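Local coordinates for protein valine-pyruvate aminotransferase (Salmonella typhimurium, PDB 3G7Q) that transfers the amino group of valine to pyruvate using pyridoxal 5'-phosphate, giving alanine and 3-methyl-2-oxobutanoate, and is probably involved in alanine biosynthesis, at residues Ile34-Gly39 with Val365-Gly370; Asn40-Pro45 with Lys308-Gln313; Gly194-Asp199 with Gly228-Glu233. All coordinates share one frame; numbering follows the deposited sequence. Where two conformers were deposited one is given.

Contact 1: Ile34-Gly39 with Val365-Gly370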
loop_
_atom_site.group_PDB
_atom_site.type_symbol
_atom_site.label_atom_id
_atom_site.label_comp_id
_atom_site.label_asym_id
_atom_site.label_seq_id
_atom_site.Cartn_x
_atom_site.Cartn_y
_atom_site.Cartn_z
ATOM N N ILE A 34 -6.370 26.740 -12.385
ATOM C CA ILE A 34 -6.740 27.016 -10.996
ATOM C C ILE A 34 -7.313 25.686 -10.515
ATOM O O ILE A 34 -8.469 25.347 -10.800
ATOM C CB ILE A 34 -7.704 28.181 -10.903
ATOM C CG1 ILE A 34 -7.013 29.442 -11.454
ATOM C CG2 ILE A 34 -8.152 28.372 -9.456
ATOM C CD1 ILE A 34 -7.955 30.532 -11.852
HETATM N N MSE A 35 -6.495 24.910 -9.807
HETATM C CA MSE A 35 -6.868 23.564 -9.368
HETATM C C MSE A 35 -7.364 23.549 -7.918
HETATM O O MSE A 35 -6.573 23.434 -6.983
HETATM C CB MSE A 35 -5.674 22.609 -9.552
HETATM C CG MSE A 35 -5.841 21.213 -8.916
HETATM SE SE MSE A 35 -7.477 20.287 -9.425
HETATM C CE MSE A 35 -7.089 18.605 -8.562
ATOM N N LEU A 36 -8.680 23.614 -7.753
ATOM C CA LEU A 36 -9.337 23.645 -6.426
ATOM C C LEU A 36 -10.061 22.362 -6.104
ATOM O O LEU A 36 -10.761 22.289 -5.092
ATOM C CB LEU A 36 -10.303 24.836 -6.375
ATOM C CG LEU A 36 -9.676 26.202 -6.691
ATOM C CD1 LEU A 36 -10.709 27.310 -6.621
ATOM C CD2 LEU A 36 -8.503 26.544 -5.749
ATOM N N GLY A 37 -9.861 21.335 -6.929
ATOM C CA GLY A 37 -10.523 20.052 -6.801
ATOM C C GLY A 37 -9.774 18.926 -6.111
ATOM O O GLY A 37 -10.269 17.806 -6.071
ATOM N N GLY A 38 -8.585 19.216 -5.600
ATOM C CA GLY A 38 -7.739 18.207 -4.946
ATOM C C GLY A 38 -7.921 18.141 -3.452
ATOM O O GLY A 38 -8.679 18.923 -2.881
ATOM N N GLY A 39 -7.235 17.182 -2.821
ATOM C CA GLY A 39 -7.361 16.970 -1.407
ATOM C C GLY A 39 -6.038 17.050 -0.686
ATOM O O GLY A 39 -5.900 16.507 0.412
ATOM N N VAL A 365 -10.687 26.482 -14.440
ATOM C CA VAL A 365 -10.998 26.325 -13.022
ATOM C C VAL A 365 -11.573 24.929 -12.783
ATOM O O VAL A 365 -12.523 24.510 -13.455
ATOM C CB VAL A 365 -12.014 27.394 -12.544
ATOM C CG1 VAL A 365 -12.385 27.194 -11.082
ATOM C CG2 VAL A 365 -11.474 28.808 -12.765
ATOM N N LEU A 366 -10.958 24.194 -11.862
ATOM C CA LEU A 366 -11.412 22.878 -11.503
ATOM C C LEU A 366 -11.883 22.795 -10.046
ATOM O O LEU A 366 -11.139 23.156 -9.134
ATOM C CB LEU A 366 -10.294 21.874 -11.732
ATOM C CG LEU A 366 -9.891 21.629 -13.187
ATOM C CD1 LEU A 366 -8.708 20.702 -13.147
ATOM C CD2 LEU A 366 -11.048 21.053 -14.052
HETATM N N MSE A 367 -13.128 22.312 -9.867
HETATM C CA MSE A 367 -13.753 22.022 -8.573
HETATM C C MSE A 367 -14.439 20.667 -8.757
HETATM O O MSE A 367 -14.534 20.183 -9.887
HETATM C CB MSE A 367 -14.759 23.109 -8.179
HETATM C CG MSE A 367 -14.106 24.434 -8.034
HETATM SE SE MSE A 367 -15.462 25.761 -7.477
HETATM C CE MSE A 367 -14.279 27.259 -7.048
ATOM N N VAL A 368 -14.880 20.038 -7.668
ATOM C CA VAL A 368 -15.501 18.705 -7.776
ATOM C C VAL A 368 -17.020 18.773 -7.742
ATOM O O VAL A 368 -17.597 19.342 -6.831
ATOM C CB VAL A 368 -15.029 17.728 -6.670
ATOM C CG1 VAL A 368 -15.481 16.308 -7.020
ATOM C CG2 VAL A 368 -13.499 17.791 -6.502
ATOM N N PRO A 369 -17.685 18.227 -8.760
ATOM C CA PRO A 369 -19.138 18.189 -8.672
ATOM C C PRO A 369 -19.605 17.378 -7.467
ATOM O O PRO A 369 -19.076 16.303 -7.185
ATOM C CB PRO A 369 -19.554 17.498 -9.986
ATOM C CG PRO A 369 -18.427 17.694 -10.867
ATOM C CD PRO A 369 -17.199 17.689 -10.039
ATOM N N GLY A 370 -20.594 17.902 -6.759
ATOM C CA GLY A 370 -21.075 17.288 -5.528
ATOM C C GLY A 370 -21.756 15.943 -5.630
ATOM O O GLY A 370 -21.723 15.152 -4.693
#
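Ile34 and Met35 pair with Val365 and Leu366 as a two-stranded parallel sheet, in which a strand near the N-terminus runs beside one from the C-terminal part of this class I aminotransferase. Two backbone bonds straddle Leu366. Leu366 N donates to Ile34 O at 2.9 Å in a nearly straight bond (171°), and Leu366 O accepts Leu36 N, also at 2.9 Å, in a more bent one (139°) that lies in the carbonyl plane. Val365 CA adds a CA-H...O contact to Ile34 O at 3.5 Å.

On one face Ile34 and Val365 lie side by side and point the same way, Ile34 CD1 meeting Val365 CG2 at 4.0 Å. On the other, in the conformer given, the SE atom of the selenomethionine Met35 lies 3.9 Å from Leu366 CD1. Leu36 and Met367, also a selenomethionine, each hold CG anti to the carbonyl carbon (chi1 near -60°) and run alongside each other, Leu36 CD1 meeting Met367 CE at 3.6 Å.

Helices close over both faces: Ile34, Leu36, Val365 and Met367 rest on helix 396-416, whereas Met35 and Leu366 share Leu24 of helix 17-25. Beyond the strand, the glycines 37-39 offer their carbonyls in turn to Arg389, Asn391 and Lys250. As in class I aminotransferases, Lys250 is probably the lysine that holds pyridoxal phosphate and Arg389 probably the substrate-carboxylate arginine, so this glycine turn probably borders the active site. It starts close against segment 365-370, with Gly37 O only 3.3 Å from Val368 CG2.

Contact 2: Asn40-Pro45 with Lys308-Gln313. With EDO (1,2-ethanediol), chain E.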
loop_
_atom_site.group_PDB
_atom_site.type_symbol
_atom_site.label_atom_id
_atom_site.label_comp_id
_atom_site.label_asym_id
_atom_site.label_seq_id
_atom_site.Cartn_x
_atom_site.Cartn_y
_atom_site.Cartn_z
ATOM N N ASN A 40 -5.066 17.739 -1.263
ATOM C CA ASN A 40 -3.794 17.866 -0.563
ATOM C C ASN A 40 -3.750 18.978 0.467
ATOM O O ASN A 40 -4.332 20.047 0.282
ATOM C CB ASN A 40 -2.686 18.042 -1.560
ATOM C CG ASN A 40 -2.482 16.787 -2.405
ATOM O OD1 ASN A 40 -2.650 15.645 -1.923
ATOM N ND2 ASN A 40 -2.117 16.991 -3.642
ATOM N N PRO A 41 -3.008 18.748 1.551
ATOM C CA PRO A 41 -2.891 19.772 2.559
ATOM C C PRO A 41 -1.987 20.918 2.110
ATOM O O PRO A 41 -1.351 20.877 1.033
ATOM C CB PRO A 41 -2.273 19.018 3.757
ATOM C CG PRO A 41 -1.528 17.902 3.152
ATOM C CD PRO A 41 -2.273 17.516 1.902
ATOM N N ALA A 42 -1.941 21.935 2.938
ATOM C CA ALA A 42 -1.109 23.088 2.693
ATOM C C ALA A 42 0.347 22.825 3.004
ATOM O O ALA A 42 0.684 21.853 3.670
ATOM C CB ALA A 42 -1.620 24.251 3.571
ATOM N N HIS A 43 1.221 23.670 2.464
ATOM C CA HIS A 43 2.631 23.667 2.835
ATOM C C HIS A 43 2.825 24.822 3.810
ATOM O O HIS A 43 3.057 25.952 3.399
ATOM C CB HIS A 43 3.527 23.837 1.624
ATOM C CG HIS A 43 3.393 22.726 0.651
ATOM N ND1 HIS A 43 4.025 21.515 0.829
ATOM C CD2 HIS A 43 2.677 22.623 -0.491
ATOM C CE1 HIS A 43 3.720 20.721 -0.182
ATOM N NE2 HIS A 43 2.904 21.367 -0.995
ATOM N N ILE A 44 2.742 24.527 5.101
ATOM C CA ILE A 44 2.827 25.550 6.121
ATOM C C ILE A 44 4.286 25.810 6.350
ATOM O O ILE A 44 5.039 24.876 6.706
ATOM C CB ILE A 44 2.105 25.125 7.420
ATOM C CG1 ILE A 44 0.632 24.801 7.124
ATOM C CG2 ILE A 44 2.293 26.190 8.495
ATOM C CD1 ILE A 44 -0.184 24.255 8.334
ATOM N N PRO A 45 4.732 27.067 6.134
ATOM C CA PRO A 45 6.181 27.339 6.299
ATOM C C PRO A 45 6.814 26.823 7.584
ATOM O O PRO A 45 7.879 26.209 7.518
ATOM C CB PRO A 45 6.253 28.866 6.204
ATOM C CG PRO A 45 5.124 29.212 5.307
ATOM C CD PRO A 45 4.011 28.274 5.685
ATOM N N LYS A 308 -3.654 23.857 13.273
ATOM C CA LYS A 308 -5.022 24.340 13.394
ATOM C C LYS A 308 -5.156 25.859 13.122
ATOM O O LYS A 308 -6.006 26.270 12.344
ATOM C CB LYS A 308 -5.591 23.994 14.777
ATOM C CG LYS A 308 -6.997 24.524 14.999
ATOM C CD LYS A 308 -7.536 24.080 16.344
ATOM C CE LYS A 308 -8.722 24.925 16.766
ATOM N NZ LYS A 308 -9.316 24.465 18.067
ATOM N N PRO A 309 -4.333 26.697 13.767
ATOM C CA PRO A 309 -4.512 28.143 13.501
ATOM C C PRO A 309 -4.264 28.580 12.063
ATOM O O PRO A 309 -4.875 29.548 11.594
ATOM C CB PRO A 309 -3.506 28.819 14.435
ATOM C CG PRO A 309 -2.991 27.780 15.294
ATOM C CD PRO A 309 -3.272 26.458 14.760
ATOM N N PHE A 310 -3.329 27.917 11.391
ATOM C CA PHE A 310 -3.059 28.204 9.995
ATOM C C PHE A 310 -4.310 27.981 9.157
ATOM O O PHE A 310 -4.697 28.848 8.379
ATOM C CB PHE A 310 -1.928 27.323 9.450
ATOM C CG PHE A 310 -1.699 27.497 7.962
ATOM C CD1 PHE A 310 -2.429 26.770 7.033
ATOM C CD2 PHE A 310 -0.735 28.382 7.516
ATOM C CE1 PHE A 310 -2.191 26.961 5.652
ATOM C CE2 PHE A 310 -0.510 28.558 6.175
ATOM C CZ PHE A 310 -1.240 27.849 5.259
ATOM N N TYR A 311 -4.929 26.804 9.280
ATOM C CA TYR A 311 -6.109 26.505 8.482
ATOM C C TYR A 311 -7.314 27.346 8.891
ATOM O O TYR A 311 -8.113 27.699 8.061
ATOM C CB TYR A 311 -6.454 25.021 8.577
ATOM C CG TYR A 311 -5.503 24.116 7.795
ATOM C CD1 TYR A 311 -5.634 23.968 6.436
ATOM C CD2 TYR A 311 -4.489 23.398 8.432
ATOM C CE1 TYR A 311 -4.806 23.149 5.739
ATOM C CE2 TYR A 311 -3.630 22.558 7.719
ATOM C CZ TYR A 311 -3.785 22.454 6.376
ATOM O OH TYR A 311 -2.974 21.635 5.619
ATOM N N TYR A 312 -7.458 27.634 10.175
ATOM C CA TYR A 312 -8.589 28.443 10.637
ATOM C C TYR A 312 -8.519 29.837 9.998
ATOM O O TYR A 312 -9.513 30.367 9.470
ATOM C CB TYR A 312 -8.586 28.513 12.142
ATOM C CG TYR A 312 -9.750 29.312 12.693
ATOM C CD1 TYR A 312 -11.053 28.861 12.539
ATOM C CD2 TYR A 312 -9.533 30.495 13.336
ATOM C CE1 TYR A 312 -12.131 29.598 13.048
ATOM C CE2 TYR A 312 -10.595 31.229 13.839
ATOM C CZ TYR A 312 -11.880 30.759 13.693
ATOM O OH TYR A 312 -12.917 31.505 14.214
ATOM N N GLN A 313 -7.334 30.412 9.967
ATOM C CA GLN A 313 -7.205 31.720 9.340
ATOM C C GLN A 313 -7.472 31.657 7.850
ATOM O O GLN A 313 -8.107 32.567 7.274
ATOM C CB GLN A 313 -5.810 32.251 9.515
ATOM C CG GLN A 313 -5.718 33.711 9.131
ATOM C CD GLN A 313 -4.349 34.099 8.710
ATOM O OE1 GLN A 313 -3.613 34.753 9.457
ATOM N NE2 GLN A 313 -3.979 33.688 7.491
HETATM C C1 EDO E . -11.827 27.179 17.257
HETATM O O1 EDO E . -11.629 25.780 17.641
HETATM C C2 EDO E . -10.889 27.640 16.126
HETATM O O2 EDO E . -9.805 28.429 16.699
#
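Tyr311 and Ala42 make the polar part of this contact: Ala42 N donates to Tyr311 OH over 2.9 Å, with 159° at the hydrogen. The amide arrives at the edge of the phenol, near the ring plane. Tyr311 CG stands anti to its own carbonyl carbon (chi1 -73°), which carries the ring from the flank of the helix to the loop backbone. Pro41 CB lies 3.3 Å from Tyr311 OH.

The apolar part centres on Phe310. Ile44 CG1 lies over one face of the Phe310 ring, 3.6 Å from its centroid and 10° off the normal, a clear CH-pi contact. Ile44 and Phe310 run antiparallel, overlapping along their lengths, and Ile44 CD1 reaches Phe310 CG at 3.6 Å and Tyr311 CE2 at 3.9 Å, filling the angle between the two aromatics. Ala42 CB meets Phe310 CE1 at 3.5 Å and also packs on Tyr311. Within the helix, Phe310 CD1 sits 4.1 Å above the plane of the Tyr311 ring. Ile229, Ile340 and Tyr392 also touch Tyr311.

A 1,2-ethanediol, probably from the crystallisation liquor, lies away from the loop, with C2 over a face of Tyr312; Lys308 NZ donates to its O1 at 2.7 Å.

Asn40 and His43 pack on Tyr71 and Asn70 of the second subunit, so the loop runs between the long helix and the dimer partner. Ile44 then occupies the N-cap position of helix 45-61. The whole is an irregular N-terminal segment of the aminotransferase fold, packed against helix 299-325 through Phe310 and Tyr311.

Contact 3: Gly194-Asp199 with Gly228-Glu233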
loop_
_atom_site.group_PDB
_atom_site.type_symbol
_atom_site.label_atom_id
_atom_site.label_comp_id
_atom_site.label_asym_id
_atom_site.label_seq_id
_atom_site.Cartn_x
_atom_site.Cartn_y
_atom_site.Cartn_z
ATOM N N GLY A 194 -16.661 19.581 5.553
ATOM C CA GLY A 194 -16.108 20.176 6.746
ATOM C C GLY A 194 -17.062 19.976 7.935
ATOM O O GLY A 194 -16.876 20.595 9.006
ATOM N N ASN A 195 -18.095 19.152 7.776
ATOM C CA ASN A 195 -19.025 18.935 8.859
ATOM C C ASN A 195 -18.395 18.194 10.034
ATOM O O ASN A 195 -17.563 17.309 9.839
ATOM C CB ASN A 195 -20.201 18.101 8.392
ATOM C CG ASN A 195 -21.318 18.037 9.432
ATOM O OD1 ASN A 195 -21.719 19.071 9.987
ATOM N ND2 ASN A 195 -21.810 16.819 9.711
ATOM N N VAL A 196 -18.847 18.541 11.229
ATOM C CA VAL A 196 -18.473 17.818 12.435
ATOM C C VAL A 196 -19.761 17.283 13.059
ATOM O O VAL A 196 -20.557 18.035 13.646
ATOM C CB VAL A 196 -17.639 18.679 13.404
ATOM C CG1 VAL A 196 -17.531 18.001 14.785
ATOM C CG2 VAL A 196 -16.257 18.920 12.803
ATOM N N ILE A 197 -20.015 16.005 12.856
ATOM C CA ILE A 197 -21.180 15.377 13.440
ATOM C C ILE A 197 -21.229 15.696 14.955
ATOM O O ILE A 197 -20.201 15.648 15.631
ATOM C CB ILE A 197 -21.147 13.861 13.115
ATOM C CG1 ILE A 197 -22.394 13.170 13.642
ATOM C CG2 ILE A 197 -19.825 13.212 13.630
ATOM C CD1 ILE A 197 -22.433 11.692 13.302
ATOM N N THR A 198 -22.406 16.037 15.475
ATOM C CA THR A 198 -22.540 16.500 16.863
ATOM C C THR A 198 -22.307 15.373 17.863
ATOM O O THR A 198 -22.441 14.181 17.535
ATOM C CB THR A 198 -23.890 17.162 17.149
ATOM O OG1 THR A 198 -24.937 16.171 17.210
ATOM C CG2 THR A 198 -24.209 18.275 16.106
ATOM N N ASP A 199 -21.922 15.734 19.089
ATOM C CA ASP A 199 -21.767 14.721 20.121
ATOM C C ASP A 199 -23.035 13.863 20.260
ATOM O O ASP A 199 -22.935 12.645 20.347
ATOM C CB ASP A 199 -21.440 15.331 21.488
ATOM C CG ASP A 199 -20.126 16.067 21.501
ATOM O OD1 ASP A 199 -19.228 15.709 20.724
ATOM O OD2 ASP A 199 -20.017 17.002 22.296
ATOM N N GLY A 228 -5.456 17.687 13.929
ATOM C CA GLY A 228 -6.129 18.760 14.654
ATOM C C GLY A 228 -6.722 19.867 13.809
ATOM O O GLY A 228 -6.892 20.974 14.281
ATOM N N ILE A 229 -7.073 19.552 12.573
ATOM C CA ILE A 229 -7.709 20.528 11.669
ATOM C C ILE A 229 -9.225 20.502 11.925
ATOM O O ILE A 229 -10.029 20.018 11.085
ATOM C CB ILE A 229 -7.353 20.259 10.199
ATOM C CG1 ILE A 229 -5.829 20.119 9.984
ATOM C CG2 ILE A 229 -7.917 21.436 9.300
ATOM C CD1 ILE A 229 -5.376 19.582 8.663
ATOM N N ILE A 230 -9.589 21.027 13.078
ATOM C CA ILE A 230 -10.964 21.084 13.545
ATOM C C ILE A 230 -11.175 22.397 14.244
ATOM O O ILE A 230 -10.359 22.816 15.090
ATOM C CB ILE A 230 -11.287 19.845 14.439
ATOM C CG1 ILE A 230 -12.754 19.846 14.844
ATOM C CG2 ILE A 230 -10.341 19.813 15.674
ATOM C CD1 ILE A 230 -13.218 18.525 15.451
ATOM N N PHE A 231 -12.282 23.058 13.904
ATOM C CA PHE A 231 -12.600 24.390 14.392
ATOM C C PHE A 231 -13.865 24.445 15.258
ATOM O O PHE A 231 -14.403 25.523 15.540
ATOM C CB PHE A 231 -12.772 25.327 13.196
ATOM C CG PHE A 231 -11.750 25.102 12.086
ATOM C CD1 PHE A 231 -10.388 25.109 12.355
ATOM C CD2 PHE A 231 -12.152 24.914 10.771
ATOM C CE1 PHE A 231 -9.475 24.914 11.370
ATOM C CE2 PHE A 231 -11.237 24.710 9.788
ATOM C CZ PHE A 231 -9.915 24.689 10.069
ATOM N N SER A 232 -14.408 23.297 15.594
ATOM C CA SER A 232 -15.612 23.256 16.366
ATOM C C SER A 232 -15.394 22.335 17.530
ATOM O O SER A 232 -14.390 21.619 17.576
ATOM C CB SER A 232 -16.740 22.688 15.518
ATOM O OG SER A 232 -16.350 21.366 15.145
ATOM N N GLU A 233 -16.346 22.348 18.445
ATOM C CA GLU A 233 -16.331 21.430 19.576
ATOM C C GLU A 233 -16.605 20.012 19.063
ATOM O O GLU A 233 -17.363 19.828 18.113
ATOM C CB GLU A 233 -17.384 21.848 20.583
ATOM C CG GLU A 233 -17.526 20.950 21.802
ATOM C CD GLU A 233 -18.444 19.745 21.621
ATOM O OE1 GLU A 233 -19.357 19.773 20.760
ATOM O OE2 GLU A 233 -18.243 18.777 22.380
HETATM O O HOH W 1 -21.468 18.489 19.605
#
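Val196 and Ser232 mark the nearest backbone approach, CA to CA 7.3 Å, between two irregular segments whose touching parts run 29° apart with no clear direct hydrogen bond between them. Val196 points into the gap and carries the apolar part. Val196 CG2 lies 3.4 Å from Ser232 OG and 4.1 Å from Ile230 CD1, the Val196 and Ile230 side chains crossing at about a right angle. Val196 CG1, anti to the backbone N (chi1 167°), touches both Ser232 OG and Glu233 O. Ser232 OG also has a weak bond to Glu337 O, and Glu337 OE1 accepts Val196 N.

At the other end two acids, one from each segment, reach for each other across the gap, their carboxylate planes perpendicular. Asp199 OD2 and Glu233 OE2 are only 2.5 Å apart, which suggests that one of the acids holds a proton. The other oxygen of Asp199, OD1, is engaged by a salt bridge to Arg188 and by Arg235 N. A water ties the segments together as well: it accepts from Asp199 N at 2.8 Å and donates to Glu233 OE1 at 2.7 Å. Arg188 and the N-terminus of helix 199-211 would probably ease the closeness of the two acids. Thr198 is the N-cap of that helix: its OG1 caps a backbone N of the first turn, while Glu201 OE1 accepts Thr198 N.

Gly194, with positive phi, closes the Asn-Pro-Thr-Gly signature of class I aminotransferases. The contact joins the loop after strand 181-187 to the loop after strand 216-219, two adjacent parallel strands of the large-domain sheet.

Contacts 1 and 2 follow each other directly along the N-terminal segment, 34-39 then 40-45, with centres about 18 Å apart. Their partners lie far down the sequence, so this segment is bound first to the strand at 365-366 and then to helix 299-325. Contact 3, formed between 194 and 233, falls within the sequence span bridged by each of the other two. Its centre is about 16 Å from that of contact 2, which it touches where Ile229 and Phe231 pack on the helix bearing Tyr311, and about 22 Å from contact 1. Together they join the N-terminal segment, the long helix, loops of the seven-stranded sheet and, through 365-370, edge strand 368-369 of the six-stranded sheet.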